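Local atomic coordinates of putative NADH Oxidase (PDB entry 3E10), a protein that binds flavin mononucleotide and, as a member of the nitroreductase family, is probably an FMN-dependent oxidoreductase. Residues M2-N7 and I100-A105; K21-K26 and V144-N149; E52-L57 and N65-A70. One frame throughout, in Å; residues are numbered along the deposited sequence. Where two conformers were deposited one is given.

Contact 1: M2-N7 and I100-A105. With EDO (1,2-ethanediol), chain I.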
HETATM    1  N   MSE B   2     -11.997   6.049  15.219  1.00 28.08           N
HETATM    2  CA  MSE B   2     -11.468   5.734  13.858  1.00 27.13           C
HETATM    3  C   MSE B   2     -10.808   4.382  13.936  1.00 26.32           C
HETATM    4  O   MSE B   2      -9.787   4.220  14.623  1.00 29.72           O
HETATM    5  CB  MSE B   2     -10.470   6.802  13.381  1.00 29.18           C
ATOM      6  N   ASP B   3     -11.403   3.406  13.242  1.00 21.16           N
ATOM      7  CA  ASP B   3     -10.971   2.019  13.359  1.00 15.34           C
ATOM      8  C   ASP B   3     -10.873   1.378  11.984  1.00 11.14           C
ATOM      9  O   ASP B   3     -10.987   0.159  11.824  1.00 11.64           O
ATOM     10  CB  ASP B   3     -11.957   1.275  14.218  1.00 16.12           C
ATOM     11  N   ILE B   4     -10.631   2.210  10.989  1.00  9.51           N
ATOM     12  CA  ILE B   4     -10.691   1.783   9.614  1.00 10.67           C
ATOM     13  C   ILE B   4      -9.579   0.810   9.247  1.00  8.86           C
ATOM     14  O   ILE B   4      -9.822  -0.120   8.492  1.00  8.82           O
ATOM     15  CB  ILE B   4     -10.708   3.018   8.694  1.00 11.82           C
ATOM     16  CG1 ILE B   4     -11.932   3.894   8.993  1.00 15.26           C
ATOM     17  CG2 ILE B   4     -10.688   2.642   7.304  1.00 13.36           C
ATOM     18  CD1 ILE B   4     -13.277   3.179   8.906  1.00 22.24           C
ATOM     19  N   ILE B   5      -8.352   0.998   9.748  1.00  7.97           N
ATOM     20  CA  ILE B   5      -7.298   0.034   9.445  1.00  7.30           C
ATOM     21  C   ILE B   5      -7.676  -1.355   9.966  1.00  7.90           C
ATOM     22  O   ILE B   5      -7.472  -2.339   9.271  1.00  7.08           O
ATOM     23  CB  ILE B   5      -5.918   0.496   9.967  1.00  6.83           C
ATOM     24  CG1 ILE B   5      -5.457   1.730   9.178  1.00  9.70           C
ATOM     25  CG2 ILE B   5      -4.887  -0.649   9.968  1.00  8.76           C
ATOM     26  CD1 ILE B   5      -4.137   2.435   9.674  1.00 10.23           C
ATOM     27  N   ASN B   6      -8.245  -1.448  11.174  1.00  6.79           N
ATOM     28  CA  ASN B   6      -8.653  -2.737  11.715  1.00  6.66           C
ATOM     29  C   ASN B   6      -9.858  -3.352  11.008  1.00  6.75           C
ATOM     30  O   ASN B   6      -9.979  -4.590  10.937  1.00  9.15           O
ATOM     31  CB  ASN B   6      -9.023  -2.605  13.195  1.00  8.54           C
ATOM     32  CG  ASN B   6      -7.811  -2.577  14.097  1.00 10.70           C
ATOM     33  OD1 ASN B   6      -6.732  -2.997  13.731  1.00 11.42           O
ATOM     34  ND2 ASN B   6      -8.010  -2.087  15.310  1.00 16.98           N
ATOM     35  N   ASN B   7     -10.785  -2.506  10.557  1.00  7.13           N
ATOM     36  CA  ASN B   7     -12.071  -2.999  10.071  0.50  7.00           C
ATOM     37  C   ASN B   7     -12.154  -3.202   8.562  1.00  6.86           C
ATOM     38  O   ASN B   7     -13.065  -3.853   8.089  1.00  7.18           O
ATOM     39  CB  ASN B   7     -13.200  -2.085  10.554  0.50  8.03           C
ATOM     40  CG  ASN B   7     -13.518  -2.282  12.025  0.50 11.02           C
ATOM     41  OD1 ASN B   7     -13.887  -3.363  12.447  0.50 16.36           O
ATOM     42  ND2 ASN B   7     -13.386  -1.222  12.808  0.50 19.86           N
ATOM     43  N   ILE B 100      -7.307   3.633  -1.308  1.00  4.99           N
ATOM     44  CA  ILE B 100      -8.705   3.455  -1.785  1.00  3.97           C
ATOM     45  C   ILE B 100      -9.493   2.528  -0.876  1.00  4.40           C
ATOM     46  O   ILE B 100     -10.644   2.805  -0.522  1.00  6.08           O
ATOM     47  CB  ILE B 100      -8.752   2.981  -3.266  1.00  4.52           C
ATOM     48  CG1 ILE B 100      -8.140   4.043  -4.206  1.00  5.93           C
ATOM     49  CG2 ILE B 100     -10.149   2.601  -3.671  1.00  6.28           C
ATOM     50  CD1 ILE B 100      -7.940   3.539  -5.627  1.00  7.66           C
ATOM     51  N   LEU B 101      -8.888   1.377  -0.549  1.00  4.80           N
ATOM     52  CA  LEU B 101      -9.605   0.414   0.260  1.00  6.19           C
ATOM     53  C   LEU B 101      -9.949   1.014   1.616  1.00  5.28           C
ATOM     54  O   LEU B 101     -11.036   0.762   2.145  1.00  6.07           O
ATOM     55  CB  LEU B 101      -8.770  -0.842   0.447  1.00  5.76           C
ATOM     56  CG  LEU B 101      -8.413  -1.643  -0.803  1.00  5.23           C
ATOM     57  CD1 LEU B 101      -7.544  -2.823  -0.388  1.00  7.49           C
ATOM     58  CD2 LEU B 101      -9.666  -2.098  -1.620  1.00  6.12           C
ATOM     59  N   LEU B 102      -9.005   1.718   2.232  1.00  4.41           N
ATOM     60  CA  LEU B 102      -9.282   2.319   3.531  1.00  5.42           C
ATOM     61  C   LEU B 102     -10.344   3.409   3.459  1.00  6.06           C
ATOM     62  O   LEU B 102     -11.226   3.480   4.314  1.00  6.06           O
ATOM     63  CB  LEU B 102      -7.993   2.838   4.151  1.00  5.10           C
ATOM     64  CG  LEU B 102      -6.963   1.767   4.528  1.00  5.20           C
ATOM     65  CD1 LEU B 102      -5.634   2.435   4.854  1.00  6.39           C
ATOM     66  CD2 LEU B 102      -7.449   0.867   5.691  1.00  7.24           C
ATOM     67  N   GLU B 103     -10.253   4.253   2.438  1.00  5.88           N
ATOM     68  CA  GLU B 103     -11.254   5.293   2.246  1.00  6.51           C
ATOM     69  C   GLU B 103     -12.632   4.663   2.004  1.00  6.03           C
ATOM     70  O   GLU B 103     -13.645   5.151   2.511  1.00  6.82           O
ATOM     71  CB  GLU B 103     -10.871   6.227   1.124  1.00  7.47           C
ATOM     72  CG  GLU B 103     -11.821   7.417   0.888  1.00  7.58           C
ATOM     73  CD  GLU B 103     -11.772   8.496   1.962  1.00 10.31           C
ATOM     74  OE1 GLU B 103     -10.860   8.488   2.814  1.00 11.75           O
ATOM     75  OE2 GLU B 103     -12.645   9.387   1.900  1.00 13.60           O
ATOM     76  N   ALA B 104     -12.669   3.560   1.244  1.00  6.05           N
ATOM     77  CA  ALA B 104     -13.946   2.879   1.035  1.00  6.75           C
ATOM     78  C   ALA B 104     -14.576   2.482   2.356  1.00  6.36           C
ATOM     79  O   ALA B 104     -15.768   2.768   2.600  1.00  7.97           O
ATOM     80  CB  ALA B 104     -13.766   1.672   0.111  1.00  7.30           C
ATOM     81  N   ALA B 105     -13.793   1.835   3.224  1.00  6.60           N
ATOM     82  CA  ALA B 105     -14.298   1.417   4.536  1.00  6.19           C
ATOM     83  C   ALA B 105     -14.773   2.641   5.335  1.00  6.32           C
ATOM     84  O   ALA B 105     -15.846   2.598   5.984  1.00  8.90           O
ATOM     85  CB  ALA B 105     -13.258   0.605   5.279  1.00  8.96           C
TER
HETATM   86  C1  EDO I 507      -6.713   4.173  11.648  1.00 21.27           C
HETATM   87  O1  EDO I 507      -7.726   3.179  11.702  1.00 15.13           O
HETATM   88  C2  EDO I 507      -6.297   4.535  13.064  1.00 24.87           C
HETATM   89  O2  EDO I 507      -5.991   3.371  13.844  1.00 28.57           O

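Contact 2: K21-K26 and V144-N149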
ATOM      1  N   LYS B  21     -21.674   9.971  -6.395  1.00 10.75           N
ATOM      2  CA  LYS B  21     -20.607  10.689  -7.083  1.00  9.71           C
ATOM      3  C   LYS B  21     -19.600  11.265  -6.100  1.00 10.69           C
ATOM      4  O   LYS B  21     -18.410  11.211  -6.359  1.00 11.36           O
ATOM      5  CB  LYS B  21     -21.152  11.811  -7.993  1.00 13.49           C
ATOM      6  CG  LYS B  21     -22.028  11.300  -9.101  1.00 20.97           C
ATOM      7  CD  LYS B  21     -21.313  10.449 -10.135  1.00 23.84           C
ATOM      8  CE  LYS B  21     -22.221  10.319 -11.372  1.00 28.24           C
ATOM      9  NZ  LYS B  21     -21.954   9.088 -12.116  1.00 31.87           N
ATOM     10  N   GLU B  22     -20.068  11.813  -4.978  1.00 10.31           N
ATOM     11  CA  GLU B  22     -19.156  12.412  -4.017  1.00 11.15           C
ATOM     12  C   GLU B  22     -18.205  11.388  -3.393  1.00  9.82           C
ATOM     13  O   GLU B  22     -17.060  11.698  -3.104  1.00  9.83           O
ATOM     14  CB  GLU B  22     -19.893  13.183  -2.932  1.00 13.92           C
ATOM     15  CG  GLU B  22     -20.739  12.396  -2.032  1.00 24.26           C
ATOM     16  N   LYS B  23     -18.690  10.169  -3.204  1.00  9.58           N
ATOM     17  CA  LYS B  23     -17.865   9.104  -2.651  1.00  7.61           C
ATOM     18  C   LYS B  23     -16.849   8.616  -3.677  1.00  7.00           C
ATOM     19  O   LYS B  23     -15.703   8.349  -3.329  1.00  8.20           O
ATOM     20  CB  LYS B  23     -18.739   7.941  -2.162  1.00  8.54           C
ATOM     21  CG  LYS B  23     -19.502   8.295  -0.883  1.00  7.53           C
ATOM     22  CD  LYS B  23     -20.169   7.108  -0.206  1.00  7.77           C
ATOM     23  CE  LYS B  23     -20.922   7.534   1.053  1.00 11.01           C
ATOM     24  NZ  LYS B  23     -21.463   6.370   1.821  1.00 10.71           N
ATOM     25  N   ILE B  24     -17.270   8.545  -4.941  1.00  7.40           N
ATOM     26  CA  ILE B  24     -16.328   8.178  -5.999  1.00  7.10           C
ATOM     27  C   ILE B  24     -15.153   9.153  -5.981  1.00  7.01           C
ATOM     28  O   ILE B  24     -13.999   8.738  -6.036  1.00  9.27           O
ATOM     29  CB  ILE B  24     -16.965   8.138  -7.396  1.00  8.50           C
ATOM     30  CG1 ILE B  24     -18.132   7.148  -7.406  1.00 10.11           C
ATOM     31  CG2 ILE B  24     -15.916   7.753  -8.451  1.00 10.49           C
ATOM     32  CD1 ILE B  24     -18.877   7.041  -8.737  1.00 11.04           C
ATOM     33  N   GLU B  25     -15.454  10.446  -5.930  1.00  8.20           N
ATOM     34  CA  GLU B  25     -14.392  11.445  -5.925  1.00  8.92           C
ATOM     35  C   GLU B  25     -13.457  11.283  -4.726  1.00  7.70           C
ATOM     36  O   GLU B  25     -12.233  11.412  -4.847  1.00  8.37           O
ATOM     37  CB  GLU B  25     -14.968  12.866  -5.946  1.00 10.78           C
ATOM     38  CG  GLU B  25     -13.870  13.925  -6.069  1.00 12.13           C
ATOM     39  CD  GLU B  25     -14.378  15.317  -6.284  1.00 14.81           C
ATOM     40  OE1 GLU B  25     -15.145  15.538  -7.243  1.00 22.98           O
ATOM     41  OE2 GLU B  25     -13.984  16.178  -5.485  1.00 15.11           O
ATOM     42  N   LYS B  26     -14.027  11.050  -3.555  1.00  7.93           N
ATOM     43  CA  LYS B  26     -13.233  10.838  -2.357  0.50  7.57           C
ATOM     44  C   LYS B  26     -12.300   9.628  -2.477  1.00  7.54           C
ATOM     45  O   LYS B  26     -11.177   9.666  -1.989  1.00  7.64           O
ATOM     46  CB  LYS B  26     -14.145  10.706  -1.136  0.50  9.48           C
ATOM     47  CG  LYS B  26     -14.815  12.033  -0.787  0.50 12.00           C
ATOM     48  CD  LYS B  26     -16.048  11.879   0.047  0.50 15.11           C
ATOM     49  CE  LYS B  26     -16.512  13.241   0.515  0.50 16.89           C
ATOM     50  NZ  LYS B  26     -15.534  13.817   1.494  0.50 19.22           N
ATOM     51  N   VAL B 144     -16.116  -1.998  -6.049  1.00  6.55           N
ATOM     52  CA  VAL B 144     -16.604  -1.197  -4.936  1.00  6.80           C
ATOM     53  C   VAL B 144     -18.145  -1.206  -4.976  1.00  6.62           C
ATOM     54  O   VAL B 144     -18.756  -1.146  -6.038  1.00  7.56           O
ATOM     55  CB  VAL B 144     -16.129   0.269  -5.047  1.00  8.20           C
ATOM     56  CG1 VAL B 144     -16.578   1.078  -3.835  1.00  9.08           C
ATOM     57  CG2 VAL B 144     -14.610   0.372  -5.179  1.00  7.30           C
ATOM     58  N   GLY B 145     -18.761  -1.245  -3.804  1.00  6.62           N
ATOM     59  CA  GLY B 145     -20.208  -1.107  -3.674  1.00  7.97           C
ATOM     60  C   GLY B 145     -20.634  -1.144  -2.219  1.00  8.05           C
ATOM     61  O   GLY B 145     -19.819  -1.304  -1.335  1.00  9.02           O
ATOM     62  N   TYR B 146     -21.920  -1.005  -1.953  1.00  8.01           N
ATOM     63  CA  TYR B 146     -22.424  -1.198  -0.609  1.00  8.64           C
ATOM     64  C   TYR B 146     -22.468  -2.712  -0.325  1.00  8.37           C
ATOM     65  O   TYR B 146     -22.937  -3.499  -1.148  1.00  9.66           O
ATOM     66  CB  TYR B 146     -23.816  -0.543  -0.442  1.00  8.99           C
ATOM     67  CG  TYR B 146     -23.682   0.969  -0.332  1.00  9.43           C
ATOM     68  CD1 TYR B 146     -23.292   1.562   0.847  1.00 11.39           C
ATOM     69  CD2 TYR B 146     -23.792   1.774  -1.446  1.00  8.25           C
ATOM     70  CE1 TYR B 146     -23.089   2.926   0.934  1.00 11.23           C
ATOM     71  CE2 TYR B 146     -23.608   3.152  -1.366  1.00  8.79           C
ATOM     72  CZ  TYR B 146     -23.253   3.722  -0.169  1.00  9.71           C
ATOM     73  OH  TYR B 146     -23.069   5.093  -0.076  1.00 11.51           O
ATOM     74  N   PRO B 147     -21.944  -3.127   0.813  1.00  8.51           N
ATOM     75  CA  PRO B 147     -21.882  -4.567   1.081  1.00 11.12           C
ATOM     76  C   PRO B 147     -23.236  -5.265   1.128  1.00 12.56           C
ATOM     77  O   PRO B 147     -24.175  -4.720   1.662  1.00 13.36           O
ATOM     78  CB  PRO B 147     -21.202  -4.639   2.445  1.00 12.23           C
ATOM     79  CG  PRO B 147     -20.437  -3.393   2.560  1.00 12.73           C
ATOM     80  CD  PRO B 147     -21.307  -2.348   1.883  1.00  9.80           C
ATOM     81  N   GLU B 148     -23.320  -6.464   0.552  0.70 13.74           N
ATOM     82  CA  GLU B 148     -24.578  -7.261   0.521  0.70 14.77           C
ATOM     83  C   GLU B 148     -24.767  -8.140   1.758  0.70 17.90           C
ATOM     84  O   GLU B 148     -25.831  -8.136   2.387  0.70 22.49           O
ATOM     85  CB  GLU B 148     -24.586  -8.143  -0.733  0.70 15.63           C
ATOM     86  CG  GLU B 148     -25.844  -8.987  -0.967  0.70 17.53           C
ATOM     87  CD  GLU B 148     -27.078  -8.130  -1.166  0.70 23.73           C
ATOM     88  OE1 GLU B 148     -27.637  -7.667  -0.154  0.70 30.95           O
ATOM     89  OE2 GLU B 148     -27.485  -7.905  -2.329  0.70 28.58           O
ATOM     90  N   ASN B 149     -23.757  -8.939   2.056  0.70 16.83           N
ATOM     91  CA  ASN B 149     -23.867 -10.000   3.087  0.70 18.36           C
ATOM     92  C   ASN B 149     -22.505 -10.247   3.682  0.70 18.15           C
ATOM     93  O   ASN B 149     -22.072 -11.388   3.853  0.70 17.87           O
ATOM     94  CB  ASN B 149     -24.449 -11.284   2.489  0.70 17.86           C
ATOM     95  CG  ASN B 149     -23.558 -11.908   1.411  0.70 21.11           C
ATOM     96  OD1 ASN B 149     -22.520 -11.356   1.009  0.70 22.11           O
ATOM     97  ND2 ASN B 149     -23.966 -13.085   0.940  0.70 20.62           N
TER

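Contact 3: E52-L57 and N65-A70. With EDO (1,2-ethanediol), chain O.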
ATOM      1  N   GLU B  52     -22.827  -3.181 -17.953  1.00 16.64           N
ATOM      2  CA  GLU B  52     -22.372  -4.096 -18.980  1.00 15.94           C
ATOM      3  C   GLU B  52     -20.834  -4.142 -19.085  1.00 14.54           C
ATOM      4  O   GLU B  52     -20.236  -5.212 -19.234  1.00 15.90           O
ATOM      5  CB  GLU B  52     -22.944  -3.695 -20.332  1.00 19.14           C
ATOM      6  CG  GLU B  52     -22.561  -4.629 -21.436  1.00 25.16           C
ATOM      7  N   ASN B  53     -20.201  -2.980 -19.005  1.00 13.02           N
ATOM      8  CA  ASN B  53     -18.724  -2.943 -19.051  1.00 12.82           C
ATOM      9  C   ASN B  53     -18.092  -3.542 -17.798  1.00 10.89           C
ATOM     10  O   ASN B  53     -17.064  -4.212 -17.877  1.00 11.30           O
ATOM     11  CB  ASN B  53     -18.226  -1.531 -19.274  1.00 14.88           C
ATOM     12  CG  ASN B  53     -18.552  -1.015 -20.669  1.00 22.11           C
ATOM     13  OD1 ASN B  53     -18.888  -1.791 -21.551  1.00 24.90           O
ATOM     14  ND2 ASN B  53     -18.445   0.296 -20.864  1.00 25.10           N
ATOM     15  N   ILE B  54     -18.707  -3.305 -16.647  1.00 11.23           N
ATOM     16  CA  ILE B  54     -18.218  -3.886 -15.383  1.00  9.37           C
ATOM     17  C   ILE B  54     -18.304  -5.416 -15.438  1.00 12.13           C
ATOM     18  O   ILE B  54     -17.367  -6.134 -15.073  1.00 14.17           O
ATOM     19  CB  ILE B  54     -18.944  -3.300 -14.168  1.00 10.36           C
ATOM     20  CG1 ILE B  54     -18.701  -1.796 -14.027  1.00 10.95           C
ATOM     21  CG2 ILE B  54     -18.520  -3.993 -12.869  1.00 11.63           C
ATOM     22  CD1 ILE B  54     -19.684  -1.091 -13.019  1.00 11.94           C
ATOM     23  N   ASP B  55     -19.426  -5.939 -15.933  1.00 13.68           N
ATOM     24  CA  ASP B  55     -19.582  -7.387 -16.029  0.50 16.09           C
ATOM     25  C   ASP B  55     -18.549  -7.983 -17.007  1.00 16.11           C
ATOM     26  O   ASP B  55     -17.960  -9.048 -16.747  1.00 19.11           O
ATOM     27  CB  ASP B  55     -21.025  -7.718 -16.442  0.50 17.46           C
ATOM     28  CG  ASP B  55     -21.417  -9.146 -16.109  0.50 20.49           C
ATOM     29  OD1 ASP B  55     -21.665  -9.450 -14.925  0.50 23.14           O
ATOM     30  OD2 ASP B  55     -21.482  -9.963 -17.040  0.50 29.13           O
ATOM     31  N   LYS B  56     -18.320  -7.310 -18.117  1.00 15.36           N
ATOM     32  CA  LYS B  56     -17.310  -7.722 -19.080  0.50 16.70           C
ATOM     33  C   LYS B  56     -15.940  -7.777 -18.412  1.00 15.26           C
ATOM     34  O   LYS B  56     -15.149  -8.685 -18.650  1.00 16.24           O
ATOM     35  CB  LYS B  56     -17.274  -6.740 -20.255  0.50 18.58           C
ATOM     36  CG  LYS B  56     -16.188  -7.011 -21.299  0.50 20.71           C
ATOM     37  CD  LYS B  56     -16.163  -5.945 -22.384  0.50 21.49           C
ATOM     38  CE  LYS B  56     -15.001  -6.147 -23.343  0.50 24.45           C
ATOM     39  NZ  LYS B  56     -15.185  -5.332 -24.571  0.50 26.00           N
ATOM     40  N   LEU B  57     -15.674  -6.771 -17.587  1.00 13.92           N
ATOM     41  CA  LEU B  57     -14.395  -6.632 -16.925  1.00 13.21           C
ATOM     42  C   LEU B  57     -14.122  -7.798 -15.966  1.00 11.10           C
ATOM     43  O   LEU B  57     -12.952  -8.180 -15.766  1.00 12.55           O
ATOM     44  CB  LEU B  57     -14.354  -5.272 -16.218  1.00 11.30           C
ATOM     45  CG  LEU B  57     -13.063  -4.884 -15.486  1.00 10.57           C
ATOM     46  CD1 LEU B  57     -11.880  -4.741 -16.444  1.00 11.25           C
ATOM     47  CD2 LEU B  57     -13.328  -3.594 -14.673  1.00 11.04           C
ATOM     48  N   ASN B  65     -14.822 -12.236  -9.768  1.00  9.92           N
ATOM     49  CA  ASN B  65     -16.264 -12.397  -9.814  1.00 13.16           C
ATOM     50  C   ASN B  65     -17.030 -11.354  -9.020  1.00 11.54           C
ATOM     51  O   ASN B  65     -18.235 -11.153  -9.240  1.00 12.04           O
ATOM     52  CB  ASN B  65     -16.664 -13.820  -9.419  1.00 16.30           C
ATOM     53  CG  ASN B  65     -16.330 -14.827 -10.500  1.00 26.88           C
ATOM     54  OD1 ASN B  65     -16.276 -14.487 -11.694  1.00 32.71           O
ATOM     55  ND2 ASN B  65     -16.107 -16.073 -10.101  1.00 37.07           N
ATOM     56  N   SER B  66     -16.353 -10.658  -8.107  1.00  9.91           N
ATOM     57  CA  SER B  66     -16.988  -9.541  -7.402  1.00  9.07           C
ATOM     58  C   SER B  66     -17.549  -8.490  -8.354  1.00  9.08           C
ATOM     59  O   SER B  66     -18.497  -7.774  -8.017  1.00 10.47           O
ATOM     60  CB  SER B  66     -16.012  -8.894  -6.429  1.00  9.38           C
ATOM     61  OG  SER B  66     -14.866  -8.415  -7.094  1.00 10.33           O
ATOM     62  N   LEU B  67     -16.954  -8.373  -9.529  1.00  8.80           N
ATOM     63  CA  LEU B  67     -17.381  -7.356 -10.469  1.00  8.37           C
ATOM     64  C   LEU B  67     -18.781  -7.649 -11.003  1.00  8.82           C
ATOM     65  O   LEU B  67     -19.458  -6.753 -11.499  1.00 12.58           O
ATOM     66  CB  LEU B  67     -16.386  -7.242 -11.622  1.00  7.36           C
ATOM     67  CG  LEU B  67     -15.057  -6.574 -11.237  1.00  8.11           C
ATOM     68  CD1 LEU B  67     -13.984  -6.858 -12.278  1.00  8.84           C
ATOM     69  CD2 LEU B  67     -15.311  -5.067 -11.056  1.00 10.40           C
ATOM     70  N   LYS B  68     -19.236  -8.883 -10.890  1.00  9.96           N
ATOM     71  CA  LYS B  68     -20.557  -9.216 -11.420  1.00 11.09           C
ATOM     72  C   LYS B  68     -21.706  -8.550 -10.675  1.00 10.35           C
ATOM     73  O   LYS B  68     -22.802  -8.412 -11.226  1.00 12.86           O
ATOM     74  CB  LYS B  68     -20.762 -10.728 -11.459  1.00 12.46           C
ATOM     75  CG  LYS B  68     -19.765 -11.428 -12.386  1.00 16.70           C
ATOM     76  CD  LYS B  68     -20.047 -12.901 -12.488  1.00 21.04           C
ATOM     77  CE  LYS B  68     -19.065 -13.594 -13.410  1.00 26.89           C
ATOM     78  NZ  LYS B  68     -18.958 -12.944 -14.756  1.00 32.49           N
ATOM     79  N   THR B  69     -21.464  -8.140  -9.435  1.00  9.14           N
ATOM     80  CA  THR B  69     -22.465  -7.362  -8.680  1.00 10.51           C
ATOM     81  C   THR B  69     -22.054  -5.933  -8.368  1.00 10.00           C
ATOM     82  O   THR B  69     -22.858  -5.148  -7.852  1.00 12.07           O
ATOM     83  CB  THR B  69     -22.905  -8.068  -7.389  1.00 10.81           C
ATOM     84  OG1 THR B  69     -21.787  -8.170  -6.501  1.00 11.18           O
ATOM     85  CG2 THR B  69     -23.502  -9.496  -7.660  1.00 14.25           C
ATOM     86  N   ALA B  70     -20.820  -5.556  -8.687  1.00  9.81           N
ATOM     87  CA  ALA B  70     -20.312  -4.253  -8.296  1.00  9.07           C
ATOM     88  C   ALA B  70     -20.947  -3.138  -9.112  1.00  8.36           C
ATOM     89  O   ALA B  70     -20.988  -3.230 -10.340  1.00 10.02           O
ATOM     90  CB  ALA B  70     -18.774  -4.201  -8.490  1.00 11.25           C
TER
HETATM   91  C1  EDO O 505     -14.322  -3.175 -19.704  0.60 19.52           C
HETATM   92  O1  EDO O 505     -15.217  -4.260 -19.910  0.60 22.82           O
HETATM   93  C2  EDO O 505     -14.054  -2.505 -21.037  0.60 24.20           C
HETATM   94  O2  EDO O 505     -15.106  -1.571 -21.283  0.60 25.30           O

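Contact 1: M2-N7 and I100-A105
I4 meets helix 89-106 chiefly through its CG2 methyl. This CG2 sits 3.2 Å from the backbone O of L102, a short carbon-to-oxygen approach, while the same methyl lies 3.9 Å from CB of A105 and 4.0 Å from CD2 of L102. This is the tight part of the contact. The backbones come close here, CA of I4 to CA of A105 being 6.2 Å, beside the small side chain of A105. The first torsion of I4 (chi1 -60°) sets CG2 opposite the backbone N and CG1 opposite the carbonyl carbon, and the second branch gives a further point of touch, with CD1 3.9 Å from the backbone O of A105. L102 adds its own methyl: CD2 rests 3.8 Å from CA of I5.

I5 marks the looser side. Its CB is directed away from helix 89-106, and its CG1 comes no nearer than 4.1 Å to CD2 of L102. Beside it lies an ethanediol, probably from the crystallisation liquor, which takes a nearly straight hydrogen bond (171°) from the backbone N of I5 at the first turn of helix 4-7; E103 of the second subunit also bonds this diol. No hydrogen bond joins the two segments. L102 packs on L102 of the second subunit and I5 on N99 of that subunit, which places the contact at the dimer interface. R8, an FMN-binding residue, follows directly on helix 4-7, consistent with the dimeric FMN-binding fold of the nitroreductase family.

Contact 2: K21-K26 and V144-N149
K23 and Y146 make the whole of this contact, joined by a single hydrogen bond from NZ of K23 to OH of Y146, 2.8 Å long. Starting on helix 21-32, the CB of K23 points toward the 144-149 segment. CG leaves CB on the side remote from the carbonyl carbon (chi1 -72°), and from there the chain runs out fully extended, chi2 to chi4 all near 180°. CB and CG have no neighbour in the other segment within 4.2 Å. CD is the first atom to arrive, 3.5 Å from OH of Y146, and CE follows at 3.4 Å from that oxygen. The ammonium nitrogen then reaches the hydroxyl, and it lies 3.8 Å from CZ of Y146.

NZ stands at the edge of the tyrosine ring, near its plane, rather than over a face, so the geometry is that of a bond to the phenol oxygen and not of a cation-pi pair. The lysine chain and the tyrosine side chain cross at about a right angle. Although the CB of Y146 is not directed at the helix, the length of the ring carries OH across to it.

Both polar ends have further partners. NZ of K23 also donates to the backbone O of L107, and OH of Y146 is hydrogen-bonded to OE1 of E20, just ahead of the helix. The tyrosine hydroxyl is thus held between an ammonium and a carboxylate, which probably polarises it. Away from the flavin, this is a polar bridge from the start of helix 21-32 to the loop that leaves strand 136-145, an inner strand of the antiparallel sheet, at the surface of the alpha+beta nitroreductase-type fold.

Contact 3: E52-L57 and N65-A70
CG2 of I54 comes within 3.2 Å of the backbone O of L67, and the same methyl lies 3.8 Å from CD2 of L67, the apolar centre of the contact. A70, three residues on, borders this methyl too, its O 3.6 Å from CG2 of I54. With chi1 at -63°, CG2 of I54 is anti to the backbone N and faces these two carbonyls. L67 sends its other methyl to the end of the helix: CD1 is 3.9 Å from CG of L57, and the two leucine side chains lie oblique to each other.

Outside this core the contact becomes polar. The side chain of D55 crosses the start of the K68 chain at a slant, OD1 of D55 being 3.7 Å from CG of K68, but this oxygen remains 4.4 Å from NZ of K68, beyond a salt bridge. The final bend of the lysine (chi4 -52°) accompanies a hydrogen bond of NZ to OG of S58, the residue just after the helix. On the far side of the helix an ethanediol, probably from the crystallisation liquor, donates to the backbone O of N53, at 2.7 Å.

The next shell fixes the loop. R51 binds the carbonyls of both L67 and A70 through NH1, so the oxygens that CG2 of I54 approaches are hydrogen-bonded; its NH2 adds a weak hydrogen bond to the backbone O of K68 and a long, weak ion pair with D55. OG of S66 bonds to OG of S143. Further out, L57 packs on A73 and V75 of strand 72-79 and on V141 of strand 136-145, while L67 reaches L114 of strand 110-115. Helix 51-57 and the loop that follows it therefore lie together against the antiparallel sheet, just before the chain enters strand 72-79.

In the fold
Contacts 1 and 3 are mainly buried and apolar, each using an isoleucine CG2 methyl that approaches a backbone carbonyl, whereas contact 2 is a surface bridge made by one hydrogen bond. Their settings differ: contact 1 lies at the dimer interface, while contact 3 packs helix 51-57 and its following loop against the sheet, with charged groups at its margin. All three involve a helix, but none shares one. Contacts 1 and 2 touch where E103 packs on K26, and their segments alternate along the chain. Contact 3 is nested inside the loops closed by both others; it meets contact 2 where A70 packs on V144, but stays about 10 Å from contact 1 at the nearest atoms.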